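Long-range contact in 5'-tyrosyl-DNA phosphodiesterase (Caenorhabditis elegans, PDB 4GEW), which belongs to the endonuclease/exonuclease/phosphatase family, with a DNase I-like fold, and also carries a UBA-like domain: residues T302-K307 against G316-F321. Residues are numbered along the deposited sequence; the frame is centred on the assembly and turned at random.
Sequences TWDTFK and GAKMRF
With OG1 set between its backbone N and carbonyl carbon (chi1 66°), Thr305 reaches across to Ala317: Thr305 OG1 accepts the N-H of Ala317, 2.7 Å from OG1 to Ala317 N; threonine thus does a backbone carbonyl's work where the strand has ended. Its own N donates to Ala317 O, 2.9 Å away. Trp303 swings CG anti to its backbone N (chi1 -171°), which lays the indole alongside the Phe321 ring, the five-membered ring meeting it obliquely with planes 35° apart, while Thr305 CG2 lies near the rim of the indole, on the other side from Phe321. The small Ala317 CB fits against the far end of the indole, 3.9 Å from Trp303 CZ3, and Asp352 takes the indole N-H. Gly316 CA lies 3.6 Å from the centroid of the Phe306 ring, over its face, a CH-pi contact; without a side chain, glycine lets the ring sit directly on the backbone. Asp304 OD1 receives Phe306 N at 3.0 Å, an Asx turn where the chain leaves the strand. Ile27 of the second subunit packs on Trp303 and Ala317. At the other end, Met319 O accepts both Thr302 N and Trp303 N, while Met319 N returns a 2.9 Å bond to Trp303 O. This doubled acceptance is a classic beta bulge, here where the short strand 303-304 pairs with the start of strand 318-327, in one of the mixed sheets of a DNase I-like fold.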
ATOM      1  N   THR A 302      14.861  29.842   5.733  1.00 45.51           N
ATOM      2  CA  THR A 302      15.973  29.304   4.955  1.00 44.79           C
ATOM      3  C   THR A 302      16.363  30.241   3.810  1.00 50.69           C
ATOM      4  O   THR A 302      17.415  30.082   3.191  1.00 50.62           O
ATOM      5  CB  THR A 302      15.613  27.935   4.368  1.00 44.75           C
ATOM      6  OG1 THR A 302      14.527  28.082   3.440  1.00 48.22           O
ATOM      7  CG2 THR A 302      15.187  26.989   5.471  1.00 47.16           C
ATOM      8  N   TRP A 303      15.493  31.203   3.523  1.00 51.29           N
ATOM      9  CA  TRP A 303      15.772  32.238   2.542  1.00 54.15           C
ATOM     10  C   TRP A 303      15.364  33.558   3.189  1.00 54.15           C
ATOM     11  O   TRP A 303      14.180  33.846   3.322  1.00 55.68           O
ATOM     12  CB  TRP A 303      14.974  31.975   1.268  1.00 55.49           C
ATOM     13  CG  TRP A 303      15.332  32.846   0.104  1.00 53.47           C
ATOM     14  CD1 TRP A 303      16.352  32.655  -0.781  1.00 55.85           C
ATOM     15  CD2 TRP A 303      14.646  34.028  -0.325  1.00 54.72           C
ATOM     16  NE1 TRP A 303      16.353  33.655  -1.727  1.00 54.51           N
ATOM     17  CE2 TRP A 303      15.316  34.511  -1.467  1.00 57.59           C
ATOM     18  CE3 TRP A 303      13.533  34.732   0.150  1.00 57.71           C
ATOM     19  CZ2 TRP A 303      14.913  35.665  -2.139  1.00 62.66           C
ATOM     20  CZ3 TRP A 303      13.134  35.873  -0.518  1.00 59.37           C
ATOM     21  CH2 TRP A 303      13.821  36.328  -1.651  1.00 62.27           C
ATOM     22  N   ASP A 304      16.353  34.347   3.599  1.00 51.03           N
ATOM     23  CA  ASP A 304      16.129  35.497   4.474  1.00 53.80           C
ATOM     24  C   ASP A 304      16.970  36.691   4.020  1.00 53.69           C
ATOM     25  O   ASP A 304      18.164  36.759   4.314  1.00 53.53           O
ATOM     26  CB  ASP A 304      16.508  35.106   5.915  1.00 52.44           C
ATOM     27  CG  ASP A 304      16.151  36.172   6.940  1.00 60.04           C
ATOM     28  OD1 ASP A 304      15.802  37.302   6.548  1.00 64.76           O
ATOM     29  OD2 ASP A 304      16.227  35.881   8.153  1.00 60.65           O
ATOM     30  N   THR A 305      16.347  37.638   3.322  1.00 50.62           N
ATOM     31  CA  THR A 305      17.076  38.793   2.801  1.00 55.35           C
ATOM     32  C   THR A 305      17.339  39.858   3.865  1.00 56.06           C
ATOM     33  O   THR A 305      18.073  40.816   3.612  1.00 55.13           O
ATOM     34  CB  THR A 305      16.358  39.446   1.599  1.00 55.85           C
ATOM     35  OG1 THR A 305      15.118  40.017   2.035  1.00 55.02           O
ATOM     36  CG2 THR A 305      16.095  38.415   0.507  1.00 56.14           C
ATOM     37  N   PHE A 306      16.726  39.701   5.036  1.00 54.66           N
ATOM     38  CA  PHE A 306      17.042  40.542   6.194  1.00 56.26           C
ATOM     39  C   PHE A 306      18.448  40.211   6.699  1.00 57.10           C
ATOM     40  O   PHE A 306      19.143  41.073   7.238  1.00 60.10           O
ATOM     41  CB  PHE A 306      16.058  40.292   7.345  1.00 54.79           C
ATOM     42  CG  PHE A 306      14.674  40.842   7.117  1.00 54.25           C
ATOM     43  CD1 PHE A 306      13.645  40.015   6.700  1.00 53.24           C
ATOM     44  CD2 PHE A 306      14.396  42.179   7.351  1.00 55.25           C
ATOM     45  CE1 PHE A 306      12.362  40.516   6.510  1.00 48.19           C
ATOM     46  CE2 PHE A 306      13.120  42.686   7.156  1.00 56.64           C
ATOM     47  CZ  PHE A 306      12.103  41.848   6.738  1.00 53.20           C
ATOM     48  N   LYS A 307      18.849  38.950   6.529  1.00 53.27           N
ATOM     49  CA  LYS A 307      20.099  38.439   7.093  1.00 59.42           C
ATOM     50  C   LYS A 307      21.103  38.023   6.019  1.00 59.12           C
ATOM     51  O   LYS A 307      22.306  37.985   6.265  1.00 61.12           O
ATOM     52  CB  LYS A 307      19.814  37.248   8.017  1.00 61.78           C
ATOM     53  CG  LYS A 307      19.213  37.625   9.357  1.00 67.77           C
ATOM     54  CD  LYS A 307      20.264  38.254  10.253  1.00 78.60           C
ATOM     55  CE  LYS A 307      19.683  38.659  11.597  1.00 89.08           C
ATOM     56  NZ  LYS A 307      18.706  39.775  11.467  1.00 92.14           N
ATOM     57  N   GLY A 316      12.955  43.820   3.199  1.00 58.49           N
ATOM     58  CA  GLY A 316      13.369  42.460   3.472  1.00 55.41           C
ATOM     59  C   GLY A 316      12.241  41.481   3.220  1.00 56.37           C
ATOM     60  O   GLY A 316      11.063  41.845   3.270  1.00 59.12           O
ATOM     61  N   ALA A 317      12.608  40.239   2.931  1.00 52.23           N
ATOM     62  CA  ALA A 317      11.651  39.158   2.761  1.00 48.81           C
ATOM     63  C   ALA A 317      12.263  37.926   3.405  1.00 49.43           C
ATOM     64  O   ALA A 317      13.484  37.831   3.495  1.00 54.04           O
ATOM     65  CB  ALA A 317      11.404  38.909   1.292  1.00 47.97           C
ATOM     66  N   LYS A 318      11.429  36.991   3.857  1.00 48.56           N
ATOM     67  CA  LYS A 318      11.925  35.746   4.441  1.00 49.60           C
ATOM     68  C   LYS A 318      10.899  34.616   4.385  1.00 51.40           C
ATOM     69  O   LYS A 318       9.709  34.827   4.618  1.00 53.17           O
ATOM     70  CB  LYS A 318      12.432  35.958   5.875  1.00 49.98           C
ATOM     71  CG  LYS A 318      11.388  36.446   6.861  1.00 54.57           C
ATOM     72  CD  LYS A 318      11.962  36.551   8.275  1.00 54.67           C
ATOM     73  CE  LYS A 318      10.942  37.145   9.229  1.00 57.62           C
ATOM     74  NZ  LYS A 318      11.439  37.229  10.630  1.00 59.74           N
ATOM     75  N   MET A 319      11.376  33.414   4.075  1.00 51.40           N
ATOM     76  CA  MET A 319      10.504  32.273   3.811  1.00 52.18           C
ATOM     77  C   MET A 319      11.161  30.955   4.234  1.00 51.94           C
ATOM     78  O   MET A 319      12.390  30.842   4.256  1.00 52.01           O
ATOM     79  CB  MET A 319      10.164  32.216   2.316  1.00 52.68           C
ATOM     80  CG  MET A 319       9.184  33.288   1.830  1.00 58.01           C
ATOM     81  SD  MET A 319       7.480  32.868   2.256  1.00 67.63           S
ATOM     82  CE  MET A 319       6.609  34.340   1.749  1.00 67.61           C
ATOM     83  N   ARG A 320      10.339  29.967   4.577  1.00 44.07           N
ATOM     84  CA  ARG A 320      10.838  28.613   4.796  1.00 46.67           C
ATOM     85  C   ARG A 320      10.680  27.828   3.496  1.00 49.71           C
ATOM     86  O   ARG A 320       9.830  26.939   3.378  1.00 52.86           O
ATOM     87  CB  ARG A 320      10.117  27.921   5.963  1.00 46.94           C
ATOM     88  CG  ARG A 320      10.769  26.598   6.393  1.00 47.06           C
ATOM     89  CD  ARG A 320      10.378  26.175   7.808  1.00 46.33           C
ATOM     90  NE  ARG A 320       8.999  25.695   7.925  1.00 48.48           N
ATOM     91  CZ  ARG A 320       8.632  24.422   7.769  1.00 48.33           C
ATOM     92  NH1 ARG A 320       9.535  23.498   7.468  1.00 46.20           N
ATOM     93  NH2 ARG A 320       7.361  24.070   7.910  1.00 48.02           N
ATOM     94  N   PHE A 321      11.495  28.192   2.512  1.00 50.71           N
ATOM     95  CA  PHE A 321      11.410  27.624   1.169  1.00 49.25           C
ATOM     96  C   PHE A 321      11.924  26.183   1.148  1.00 52.76           C
ATOM     97  O   PHE A 321      11.411  25.333   0.416  1.00 51.69           O
ATOM     98  CB  PHE A 321      12.234  28.473   0.197  1.00 45.87           C
ATOM     99  CG  PHE A 321      11.503  29.682  -0.342  1.00 49.66           C
ATOM    100  CD1 PHE A 321      10.122  29.780  -0.246  1.00 50.80           C
ATOM    101  CD2 PHE A 321      12.201  30.707  -0.954  1.00 49.32           C
ATOM    102  CE1 PHE A 321       9.451  30.880  -0.752  1.00 56.84           C
ATOM    103  CE2 PHE A 321      11.538  31.813  -1.465  1.00 56.86           C
ATOM    104  CZ  PHE A 321      10.159  31.900  -1.363  1.00 58.38           C
TER